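Local coordinates for protein CDP-glucose-4,6-dehydratase (Yersinia pseudotuberculosis, PDB 1RKX) that catalyses the NAD-dependent 4,6-dehydration of CDP-D-glucose to CDP-4-dehydro-6-deoxy-D-glucose, as an extended member of the short-chain dehydrogenase/reductase superfamily, at residues C[83-88]-C[244-249]; C[113-118]-C[125-130]; C[166-171]-C[186-191]; C[176-181]-C[252-257]. One frame throughout, in Å; residues are numbered along the deposited sequence.

Contact 1 of 4, residues C[83-88]-C[244-249]; sequences IVFHMA and LLAQKL. With NAD (nicotinamide-adenine-dinucleotide), chain G.
Phe-85 on strand 83-86 meets Ala-246 of helix 236-251 with the far end of its ring. Its CB stands too far back to touch the helix. The first torsion (chi1 -73°) sets CG anti to the carbonyl carbon, and from there the ring extends toward the helix. CE2 is the next atom to come within range, 4.1 Å from Ala-246 CB, and CZ at the tip approaches the same methyl to 3.5 Å. The methyl sits obliquely to the ring. Two residues back on the same side of the strand, Ile-83 adds its CG2 branch, 4.3 Å from Ala-246 CB. A small residue suits this point of the helix, because a single methyl can rest over the gap between Ile-83 and Phe-85; Trp-7 packs on all three residues. Beyond the strand the chain turns to the cofactor: Met-87 O accepts a hydrogen bond from O3D of NAD at 3.0 Å, and Ala-88 CB lies 3.5 Å from N3A of the adenine. A central parallel strand covered by a helix, whose C-terminal end delivers residues to the dinucleotide, is as expected of the NAD-binding Rossmann fold.

Contact 2 of 4, residues C[113-118]-C[125-130]; sequences YLLEAI and KAVVNI. With NAD (nicotinamide-adenine-dinucleotide), chain G.
Rings and other flat groups have no share in the meeting of Ile-118 and Leu-115 with Val-127: no face or edge is used, and branched aliphatic chains make the whole contact. Aromatic cover comes from outside the two segments, where Phe-176 packs on Ile-118. Helix 100-121 connects parallel strands 83-86 and 126-130 in a beta-alpha-beta crossover, and here it packs on the second of them. Ile-118 of the helix and Val-127 of the strand reach toward each other tip to tip. The isoleucine is extended, with CG1 anti to the carbonyl carbon (chi1 -67°) and CD1 carried straight on from it (chi2 175°), which brings CD1 down onto both methyls of the valine. It lies 3.7 Å from Val-127 CG2 and 3.9 Å from Val-127 CG1, so the end of one chain rests against the fork of the other. Leu-115, one turn earlier in the helix, adds a looser touch: its CD2 is 4.4 Å from Val-127 CG1. A beta-branched valine suits the strand, and the longer isoleucine and leucine span the gap to the helix. On the side of the helix away from the sheet, buried Glu-116 pairs with Arg-119, His-120 and Tyr-171, and Val-101 of the second subunit packs there. At the end of the strand, Ile-130 CG2 comes within 3.4 Å of O4D in the ribose next to the nicotinamide. Between helix and strand the chemistry is purely apolar: dispersion and the exclusion of water hold helix to sheet, while the strand's backbone bonds go to its neighbours in the sheet.

Contact 3 of 4, residues C[166-171]-C[186-191]; sequences LVTSSY and TAVATV
A beta-alpha-beta crossover links parallel strands 126-130 and 187-192 through helix 156-175, and Thr-168 of that helix packs here on Val-188 and Thr-190 of the second strand. One methyl does most of the work. In Thr-168, OG1 sits beside the backbone nitrogen (chi1 -54°), which leaves CG2 anti to that nitrogen and aimed at the strand, 3.5 Å from Thr-190 CG2 and 3.6 Å from Val-188 CG1. The two threonine side chains run antiparallel alongside each other, which also brings Thr-168 CB to 3.6 Å from Thr-190 CG2, whereas the valine is crossed at a slant. Short, beta-branched residues suit so close an approach, where the nearest CA atoms, those of Thr-168 and Thr-190, are 7.4 Å apart. Threonine also answers a second need, offering a methyl to the interface while its hydroxyl finds a polar partner. Thr-168 OG1 is hydrogen-bonded to the carbonyl of Ala-164 one turn back and lies beside the amide of Asn-129. Thr-190 OG1 is bonded to Glu-165 OE1. The helix thus lies between the sheet and the second subunit, with Val-167 packed on helix 100-121 and Ser-170 bonded to Tyr-154 O of that subunit, while helix 236-251 covers the strand from the other side at Ala-189 and Val-191.

Contact 4 of 4, residues C[176-181]-C[252-257]; sequences FNPANY and DGAEYA
Apolar contact comes first: Pro-178 and Ala-254 meet through small groups, the proline CB lying 3.7 Å and its CG 4.0 Å from Ala-254 CB. The methyl is short enough to let the two backbones come near, with 5.3 Å between the CA atoms of Pro-178 and Ala-254. The aromatic share belongs to Tyr-181, whose CG is anti to the backbone nitrogen (chi1 -177°), a torsion that sends the ring across toward 252-257. Ala-254 N stands 4.2 Å above one face, displaced toward the rim, and Gly-253 CA approaches obliquely, 3.9 Å from Tyr-181 OH. Both segments are turns with a short 3-10 piece, each following a long helix that packs on the central sheet, 156-175 before one and 236-251 before the other. Gly-253 leaves the second helix with positive phi (105°), a backbone shape in which a CB would run into the preceding carbonyl; lacking one also leaves room for the tyrosine ring. Hydrogen bonds work within each turn. Asn-177 OD1 accepts from Ala-179 N at 2.7 Å in the carbonyl plane, an Asx turn, and Tyr-256 N donates to Gly-253 O. The hydroxyl of Tyr-181 is bonded to Lys-125 NZ.

How the contacts relate
Contacts 1, 2 and 3 share one parallel sheet, in which strands 83-86, 126-130 and 187-192 are consecutive. Contact 1 lies on one side of it; contacts 2 and 3, with centres about 8 Å apart, lie on the other, where their helices are joined by Glu-116 OE1 and Tyr-171 OH at 2.6 Å. Backbone bonds such as Val-84 O to Val-128 N (2.8 Å) tie contact 1 to contact 2. Both touch NAD, whereas the side chain of Thr-190 in contact 3 is about 11 Å from the cofactor. Contact 4 lies away from the cofactor and borders both sides: Lys-248 O is 3.2 Å from Gly-253 N, and Phe-176 CD1 lies 3.7 Å from Val-188 CG2.

Contact 1 of 4, residues C[83-88]-C[244-249]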
# COMPACT_ATOMS: atom_id res chain seq x y z
N ILE C 83 10.90 20.50 28.09
CA ILE C 83 9.83 19.71 27.50
C ILE C 83 8.73 20.63 27.00
O ILE C 83 8.32 21.57 27.69
CB ILE C 83 9.24 18.73 28.53
CG1 ILE C 83 10.34 17.81 29.07
CG2 ILE C 83 8.14 17.89 27.89
CD1 ILE C 83 9.89 16.90 30.20
N VAL C 84 8.23 20.34 25.80
CA VAL C 84 7.17 21.14 25.21
C VAL C 84 6.01 20.29 24.71
O VAL C 84 6.21 19.27 24.05
CB VAL C 84 7.69 21.95 24.00
CG1 VAL C 84 6.53 22.71 23.35
CG2 VAL C 84 8.79 22.91 24.43
N PHE C 85 4.79 20.71 25.05
CA PHE C 85 3.58 20.04 24.60
C PHE C 85 2.83 21.09 23.78
O PHE C 85 2.40 22.12 24.33
CB PHE C 85 2.69 19.60 25.77
CG PHE C 85 3.23 18.43 26.53
CD1 PHE C 85 3.99 18.61 27.68
CD2 PHE C 85 2.95 17.12 26.11
CE1 PHE C 85 4.47 17.51 28.41
CE2 PHE C 85 3.42 16.02 26.83
CZ PHE C 85 4.18 16.21 27.98
N HIS C 86 2.68 20.85 22.48
CA HIS C 86 1.98 21.79 21.62
C HIS C 86 0.54 21.34 21.42
O HIS C 86 0.27 20.42 20.65
CB HIS C 86 2.70 21.91 20.28
CG HIS C 86 2.02 22.81 19.29
ND1 HIS C 86 1.56 24.07 19.61
CD2 HIS C 86 1.73 22.63 17.98
CE1 HIS C 86 1.02 24.63 18.55
NE2 HIS C 86 1.10 23.78 17.54
N MET C 87 -0.39 21.99 22.13
CA MET C 87 -1.80 21.64 22.01
C MET C 87 -2.67 22.76 21.47
O MET C 87 -3.86 22.54 21.22
CB MET C 87 -2.34 21.17 23.36
CG MET C 87 -1.83 19.80 23.76
SD MET C 87 -2.86 18.98 24.98
CE MET C 87 -2.21 19.68 26.45
N ALA C 88 -2.10 23.94 21.28
CA ALA C 88 -2.87 25.06 20.75
C ALA C 88 -3.22 24.83 19.28
O ALA C 88 -2.35 24.46 18.48
CB ALA C 88 -2.09 26.37 20.91
N LEU C 244 3.79 9.72 29.15
CA LEU C 244 4.68 8.57 29.05
C LEU C 244 5.65 8.76 27.90
O LEU C 244 6.85 8.50 28.03
CB LEU C 244 3.85 7.30 28.82
CG LEU C 244 4.62 5.99 28.66
CD1 LEU C 244 5.41 5.70 29.93
CD2 LEU C 244 3.64 4.86 28.36
N LEU C 245 5.14 9.23 26.77
CA LEU C 245 5.98 9.47 25.60
C LEU C 245 7.01 10.56 25.88
O LEU C 245 8.18 10.43 25.50
CB LEU C 245 5.12 9.89 24.40
CG LEU C 245 5.87 10.29 23.13
CD1 LEU C 245 6.71 9.13 22.62
CD2 LEU C 245 4.87 10.74 22.07
N ALA C 246 6.58 11.64 26.53
CA ALA C 246 7.48 12.74 26.85
C ALA C 246 8.66 12.24 27.68
O ALA C 246 9.81 12.61 27.43
CB ALA C 246 6.73 13.82 27.62
N GLN C 247 8.37 11.41 28.67
CA GLN C 247 9.42 10.89 29.53
C GLN C 247 10.42 10.09 28.72
O GLN C 247 11.63 10.24 28.88
CB GLN C 247 8.82 10.02 30.63
CG GLN C 247 9.73 9.88 31.83
CD GLN C 247 9.20 8.92 32.87
OE1 GLN C 247 7.99 8.85 33.11
NE2 GLN C 247 10.11 8.19 33.51
N LYS C 248 9.92 9.24 27.82
CA LYS C 248 10.79 8.42 27.00
C LYS C 248 11.61 9.25 26.02
O LYS C 248 12.79 8.97 25.80
CB LYS C 248 9.99 7.36 26.25
CG LYS C 248 9.57 6.20 27.14
CD LYS C 248 9.00 5.05 26.34
CE LYS C 248 8.82 3.81 27.20
NZ LYS C 248 7.89 4.04 28.33
N LEU C 249 11.00 10.27 25.42
CA LEU C 249 11.72 11.15 24.50
C LEU C 249 12.85 11.84 25.26
O LEU C 249 13.95 12.01 24.73
CB LEU C 249 10.78 12.21 23.93
CG LEU C 249 9.74 11.75 22.90
CD1 LEU C 249 8.68 12.83 22.72
CD2 LEU C 249 10.43 11.44 21.58
PA NAD G . -9.94 23.59 23.18
O1A NAD G . -10.63 24.48 22.23
O2A NAD G . -10.55 23.40 24.52
O5B NAD G . -8.42 24.06 23.40
C5B NAD G . -7.72 24.72 22.31
C4B NAD G . -6.58 25.59 22.83
O4B NAD G . -6.05 26.17 21.62
C3B NAD G . -7.07 26.77 23.67
O3B NAD G . -6.27 26.79 24.87
C2B NAD G . -6.86 27.95 22.75
O2B NAD G . -6.67 29.21 23.45
C1B NAD G . -5.69 27.49 21.93
N9A NAD G . -5.54 28.24 20.69
C8A NAD G . -6.34 28.18 19.57
N7A NAD G . -5.95 29.00 18.60
C5A NAD G . -4.83 29.63 19.12
C6A NAD G . -3.97 30.61 18.58
N6A NAD G . -4.07 31.16 17.39
N1A NAD G . -2.93 31.03 19.37
C2A NAD G . -2.80 30.47 20.62
N3A NAD G . -3.54 29.57 21.22
C4A NAD G . -4.56 29.17 20.41
O3 NAD G . -9.74 22.20 22.48
PN NAD G . -9.07 20.81 23.02
O1N NAD G . -10.18 19.85 23.00
O2N NAD G . -8.53 21.05 24.38
O5D NAD G . -8.02 20.46 21.89
C5D NAD G . -6.64 20.42 22.28
C4D NAD G . -5.79 19.99 21.11
O4D NAD G . -6.19 18.61 20.83
C3D NAD G . -5.95 20.71 19.77
O3D NAD G . -4.70 20.66 19.07
C2D NAD G . -7.01 19.87 19.08
O2D NAD G . -6.97 20.07 17.65
C1D NAD G . -6.58 18.48 19.48
N1N NAD G . -7.65 17.50 19.33
C2N NAD G . -8.72 17.41 20.24
C3N NAD G . -9.75 16.33 20.10
C7N NAD G . -10.80 16.26 21.12
O7N NAD G . -11.64 15.35 21.01
N7N NAD G . -10.90 17.13 22.15
C4N NAD G . -9.71 15.44 18.88
C5N NAD G . -8.52 15.69 18.01
C6N NAD G . -7.60 16.61 18.21

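Contact 2 of 4, residues C[113-118]-C[125-130]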
# COMPACT_ATOMS: atom_id res chain seq x y z
N TYR C 113 5.95 27.95 13.57
CA TYR C 113 6.53 28.94 14.48
C TYR C 113 7.03 28.32 15.79
O TYR C 113 8.06 28.72 16.32
CB TYR C 113 5.51 30.04 14.79
CG TYR C 113 5.08 30.87 13.59
CD1 TYR C 113 3.82 31.47 13.56
CD2 TYR C 113 5.93 31.05 12.49
CE1 TYR C 113 3.41 32.22 12.46
CE2 TYR C 113 5.52 31.81 11.39
CZ TYR C 113 4.26 32.38 11.38
OH TYR C 113 3.83 33.12 10.31
N LEU C 114 6.28 27.35 16.31
CA LEU C 114 6.67 26.68 17.55
C LEU C 114 7.98 25.91 17.36
O LEU C 114 8.91 26.04 18.16
CB LEU C 114 5.58 25.71 18.00
CG LEU C 114 5.98 24.94 19.27
CD1 LEU C 114 5.21 25.51 20.45
CD2 LEU C 114 5.70 23.46 19.10
N LEU C 115 8.04 25.11 16.29
CA LEU C 115 9.23 24.33 16.00
C LEU C 115 10.43 25.22 15.68
O LEU C 115 11.56 24.91 16.06
CB LEU C 115 8.96 23.36 14.84
CG LEU C 115 7.90 22.29 15.16
CD1 LEU C 115 7.54 21.50 13.90
CD2 LEU C 115 8.44 21.36 16.24
N GLU C 116 10.19 26.34 15.00
CA GLU C 116 11.27 27.27 14.68
C GLU C 116 11.84 27.87 15.96
O GLU C 116 13.05 28.01 16.12
CB GLU C 116 10.74 28.38 13.76
CG GLU C 116 11.81 29.36 13.24
CD GLU C 116 12.81 28.71 12.30
OE1 GLU C 116 12.64 27.53 11.91
OE2 GLU C 116 13.80 29.40 11.94
N ALA C 117 10.95 28.22 16.89
CA ALA C 117 11.38 28.80 18.17
C ALA C 117 12.24 27.79 18.92
O ALA C 117 13.29 28.13 19.46
CB ALA C 117 10.16 29.19 19.00
N ILE C 118 11.78 26.54 18.96
CA ILE C 118 12.50 25.49 19.64
C ILE C 118 13.88 25.29 19.02
O ILE C 118 14.88 25.11 19.72
CB ILE C 118 11.70 24.17 19.59
CG1 ILE C 118 10.42 24.33 20.41
CG2 ILE C 118 12.55 23.00 20.10
CD1 ILE C 118 9.47 23.14 20.35
N LYS C 125 14.56 19.13 25.20
CA LYS C 125 14.86 17.71 25.09
C LYS C 125 13.73 16.88 24.48
O LYS C 125 13.98 15.92 23.75
CB LYS C 125 15.21 17.15 26.48
CG LYS C 125 16.42 17.79 27.15
CD LYS C 125 17.67 16.94 26.98
CE LYS C 125 18.06 16.81 25.52
NZ LYS C 125 19.04 15.71 25.26
N ALA C 126 12.49 17.25 24.78
CA ALA C 126 11.34 16.52 24.26
C ALA C 126 10.23 17.44 23.77
O ALA C 126 9.83 18.38 24.46
CB ALA C 126 10.79 15.58 25.33
N VAL C 127 9.72 17.14 22.58
CA VAL C 127 8.64 17.92 22.00
C VAL C 127 7.52 16.96 21.61
O VAL C 127 7.73 16.00 20.86
CB VAL C 127 9.10 18.68 20.73
CG1 VAL C 127 7.93 19.51 20.16
CG2 VAL C 127 10.28 19.59 21.06
N VAL C 128 6.33 17.21 22.15
CA VAL C 128 5.18 16.39 21.85
C VAL C 128 4.15 17.29 21.18
O VAL C 128 3.52 18.13 21.83
CB VAL C 128 4.58 15.77 23.12
CG1 VAL C 128 3.28 15.04 22.78
CG2 VAL C 128 5.58 14.79 23.73
N ASN C 129 3.99 17.10 19.88
CA ASN C 129 3.06 17.90 19.11
C ASN C 129 1.73 17.17 18.92
O ASN C 129 1.67 16.14 18.26
CB ASN C 129 3.67 18.25 17.76
CG ASN C 129 2.69 18.92 16.83
OD1 ASN C 129 1.73 19.55 17.29
ND2 ASN C 129 2.92 18.81 15.53
N ILE C 130 0.68 17.72 19.52
CA ILE C 130 -0.65 17.16 19.41
C ILE C 130 -1.28 17.56 18.08
O ILE C 130 -1.50 18.74 17.81
CB ILE C 130 -1.58 17.65 20.55
CG1 ILE C 130 -1.21 16.97 21.87
CG2 ILE C 130 -3.04 17.35 20.22
CD1 ILE C 130 0.17 17.31 22.38
PA NAD G . -9.94 23.59 23.18
O1A NAD G . -10.63 24.48 22.23
O2A NAD G . -10.55 23.40 24.52
O5B NAD G . -8.42 24.06 23.40
C5B NAD G . -7.72 24.72 22.31
C4B NAD G . -6.58 25.59 22.83
O4B NAD G . -6.05 26.17 21.62
C3B NAD G . -7.07 26.77 23.67
O3B NAD G . -6.27 26.79 24.87
C2B NAD G . -6.86 27.95 22.75
O2B NAD G . -6.67 29.21 23.45
C1B NAD G . -5.69 27.49 21.93
N9A NAD G . -5.54 28.24 20.69
C8A NAD G . -6.34 28.18 19.57
N7A NAD G . -5.95 29.00 18.60
C5A NAD G . -4.83 29.63 19.12
C6A NAD G . -3.97 30.61 18.58
N6A NAD G . -4.07 31.16 17.39
N1A NAD G . -2.93 31.03 19.37
C2A NAD G . -2.80 30.47 20.62
N3A NAD G . -3.54 29.57 21.22
C4A NAD G . -4.56 29.17 20.41
O3 NAD G . -9.74 22.20 22.48
PN NAD G . -9.07 20.81 23.02
O1N NAD G . -10.18 19.85 23.00
O2N NAD G . -8.53 21.05 24.38
O5D NAD G . -8.02 20.46 21.89
C5D NAD G . -6.64 20.42 22.28
C4D NAD G . -5.79 19.99 21.11
O4D NAD G . -6.19 18.61 20.83
C3D NAD G . -5.95 20.71 19.77
O3D NAD G . -4.70 20.66 19.07
C2D NAD G . -7.01 19.87 19.08
O2D NAD G . -6.97 20.07 17.65
C1D NAD G . -6.58 18.48 19.48
N1N NAD G . -7.65 17.50 19.33
C2N NAD G . -8.72 17.41 20.24
C3N NAD G . -9.75 16.33 20.10
C7N NAD G . -10.80 16.26 21.12
O7N NAD G . -11.64 15.35 21.01
N7N NAD G . -10.90 17.13 22.15
C4N NAD G . -9.71 15.44 18.88
C5N NAD G . -8.52 15.69 18.01
C6N NAD G . -7.60 16.61 18.21

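Contact 3 of 4, residues C[166-171]-C[186-191]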
# COMPACT_ATOMS: atom_id res chain seq x y z
N LEU C 166 3.07 16.65 8.46
CA LEU C 166 4.13 16.80 7.47
C LEU C 166 5.18 17.80 7.97
O LEU C 166 6.38 17.52 7.90
CB LEU C 166 3.55 17.27 6.13
CG LEU C 166 3.30 16.18 5.09
CD1 LEU C 166 2.23 15.21 5.58
CD2 LEU C 166 2.88 16.82 3.77
N VAL C 167 4.73 18.95 8.46
CA VAL C 167 5.64 19.98 8.97
C VAL C 167 6.57 19.42 10.04
O VAL C 167 7.78 19.64 10.01
CB VAL C 167 4.86 21.18 9.57
CG1 VAL C 167 5.80 22.08 10.40
CG2 VAL C 167 4.21 21.99 8.46
N THR C 168 6.00 18.70 11.00
CA THR C 168 6.79 18.14 12.09
C THR C 168 7.80 17.14 11.54
O THR C 168 8.95 17.12 11.98
CB THR C 168 5.90 17.44 13.14
OG1 THR C 168 4.90 18.36 13.60
CG2 THR C 168 6.75 17.00 14.34
N SER C 169 7.38 16.33 10.58
CA SER C 169 8.27 15.35 9.97
C SER C 169 9.47 16.02 9.30
O SER C 169 10.62 15.58 9.45
CB SER C 169 7.51 14.51 8.94
OG SER C 169 8.36 13.61 8.29
N SER C 170 9.22 17.09 8.55
CA SER C 170 10.30 17.78 7.86
C SER C 170 11.23 18.50 8.84
O SER C 170 12.45 18.46 8.68
CB SER C 170 9.76 18.80 6.86
OG SER C 170 10.84 19.50 6.23
N TYR C 171 10.66 19.16 9.85
CA TYR C 171 11.49 19.87 10.82
C TYR C 171 12.40 18.88 11.54
O TYR C 171 13.57 19.16 11.76
CB TYR C 171 10.63 20.63 11.84
CG TYR C 171 10.59 22.12 11.58
CD1 TYR C 171 9.79 22.65 10.57
CD2 TYR C 171 11.39 22.99 12.32
CE1 TYR C 171 9.80 24.02 10.29
CE2 TYR C 171 11.41 24.36 12.05
CZ TYR C 171 10.61 24.87 11.04
OH TYR C 171 10.63 26.23 10.77
N THR C 186 17.33 17.15 20.74
CA THR C 186 15.88 17.30 20.75
C THR C 186 15.16 16.12 20.11
O THR C 186 15.42 15.78 18.96
CB THR C 186 15.46 18.59 20.01
OG1 THR C 186 16.18 19.71 20.56
CG2 THR C 186 13.96 18.84 20.17
N ALA C 187 14.26 15.49 20.87
CA ALA C 187 13.48 14.35 20.39
C ALA C 187 12.07 14.85 20.13
O ALA C 187 11.34 15.19 21.06
CB ALA C 187 13.47 13.24 21.45
N VAL C 188 11.68 14.90 18.86
CA VAL C 188 10.37 15.40 18.45
C VAL C 188 9.39 14.34 17.98
O VAL C 188 9.71 13.52 17.12
CB VAL C 188 10.54 16.44 17.32
CG1 VAL C 188 9.19 17.07 16.98
CG2 VAL C 188 11.55 17.50 17.73
N ALA C 189 8.18 14.37 18.53
CA ALA C 189 7.16 13.39 18.17
C ALA C 189 5.78 14.04 17.99
O ALA C 189 5.55 15.17 18.42
CB ALA C 189 7.07 12.31 19.24
N THR C 190 4.88 13.32 17.33
CA THR C 190 3.52 13.79 17.16
C THR C 190 2.62 12.74 17.81
O THR C 190 2.97 11.56 17.86
CB THR C 190 3.10 13.97 15.68
OG1 THR C 190 3.35 12.76 14.95
CG2 THR C 190 3.87 15.12 15.05
N VAL C 191 1.48 13.18 18.34
CA VAL C 191 0.54 12.27 18.97
C VAL C 191 -0.83 12.47 18.34
O VAL C 191 -1.29 13.59 18.14
CB VAL C 191 0.49 12.48 20.51
CG1 VAL C 191 1.82 12.05 21.12
CG2 VAL C 191 0.19 13.93 20.86

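Contact 4 of 4, residues C[176-181]-C[252-257]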
# COMPACT_ATOMS: atom_id res chain seq x y z
N PHE C 176 16.19 18.35 13.55
CA PHE C 176 16.28 17.55 14.77
C PHE C 176 16.47 16.10 14.38
O PHE C 176 15.89 15.19 14.99
CB PHE C 176 15.00 17.70 15.61
CG PHE C 176 14.60 19.12 15.89
CD1 PHE C 176 13.41 19.64 15.39
CD2 PHE C 176 15.41 19.95 16.67
CE1 PHE C 176 13.02 20.95 15.67
CE2 PHE C 176 15.03 21.26 16.95
CZ PHE C 176 13.83 21.77 16.45
N ASN C 177 17.27 15.88 13.34
CA ASN C 177 17.52 14.54 12.82
C ASN C 177 18.14 13.62 13.86
O ASN C 177 19.07 14.01 14.58
CB ASN C 177 18.43 14.62 11.59
CG ASN C 177 18.51 13.31 10.84
OD1 ASN C 177 18.98 12.31 11.37
ND2 ASN C 177 18.03 13.30 9.60
N PRO C 178 17.63 12.38 13.97
CA PRO C 178 18.15 11.40 14.93
C PRO C 178 19.65 11.22 14.80
O PRO C 178 20.36 11.04 15.78
CB PRO C 178 17.37 10.14 14.58
CG PRO C 178 16.05 10.68 14.14
CD PRO C 178 16.46 11.84 13.25
N ALA C 179 20.13 11.28 13.56
CA ALA C 179 21.55 11.11 13.27
C ALA C 179 22.40 12.19 13.93
O ALA C 179 23.60 12.01 14.10
CB ALA C 179 21.77 11.12 11.77
N ASN C 180 21.78 13.31 14.28
CA ASN C 180 22.51 14.41 14.91
C ASN C 180 22.05 14.68 16.33
O ASN C 180 22.35 15.73 16.90
CB ASN C 180 22.34 15.69 14.09
CG ASN C 180 22.97 15.59 12.71
OD1 ASN C 180 22.95 16.55 11.94
ND2 ASN C 180 23.53 14.42 12.40
N TYR C 181 21.33 13.73 16.92
CA TYR C 181 20.83 13.90 18.28
C TYR C 181 21.93 14.30 19.26
O TYR C 181 21.72 15.11 20.15
CB TYR C 181 20.16 12.62 18.77
CG TYR C 181 19.57 12.74 20.15
CD1 TYR C 181 18.35 13.41 20.35
CD2 TYR C 181 20.23 12.22 21.27
CE1 TYR C 181 17.81 13.55 21.63
CE2 TYR C 181 19.70 12.36 22.55
CZ TYR C 181 18.49 13.02 22.72
OH TYR C 181 17.98 13.16 23.99
N ASP C 252 15.26 8.50 26.80
CA ASP C 252 15.82 7.62 25.77
C ASP C 252 16.22 8.32 24.48
O ASP C 252 17.21 7.93 23.85
CB ASP C 252 14.85 6.47 25.47
CG ASP C 252 14.63 5.57 26.67
OD1 ASP C 252 15.53 5.52 27.54
OD2 ASP C 252 13.58 4.89 26.73
N GLY C 253 15.47 9.34 24.08
CA GLY C 253 15.84 10.07 22.88
C GLY C 253 15.08 9.86 21.58
O GLY C 253 13.88 9.56 21.56
N ALA C 254 15.81 10.03 20.48
CA ALA C 254 15.28 9.92 19.12
C ALA C 254 14.56 8.62 18.78
O ALA C 254 13.77 8.58 17.84
CB ALA C 254 16.41 10.15 18.12
N GLU C 255 14.84 7.56 19.54
CA GLU C 255 14.19 6.28 19.29
C GLU C 255 12.67 6.43 19.29
O GLU C 255 11.96 5.67 18.64
CB GLU C 255 14.62 5.27 20.37
CG GLU C 255 13.76 4.01 20.43
CD GLU C 255 14.28 2.99 21.42
OE1 GLU C 255 14.66 3.38 22.54
OE2 GLU C 255 14.31 1.79 21.07
N TYR C 256 12.18 7.42 20.02
CA TYR C 256 10.74 7.64 20.11
C TYR C 256 10.23 8.85 19.33
O TYR C 256 9.06 9.19 19.43
CB TYR C 256 10.32 7.74 21.57
CG TYR C 256 10.63 6.49 22.36
CD1 TYR C 256 11.87 6.31 22.97
CD2 TYR C 256 9.70 5.46 22.44
CE1 TYR C 256 12.17 5.13 23.64
CE2 TYR C 256 9.99 4.27 23.10
CZ TYR C 256 11.23 4.11 23.71
OH TYR C 256 11.51 2.93 24.36
N ALA C 257 11.12 9.48 18.57
CA ALA C 257 10.76 10.67 17.79
C ALA C 257 10.02 10.31 16.50
O ALA C 257 10.57 10.40 15.40
CB ALA C 257 12.03 11.48 17.47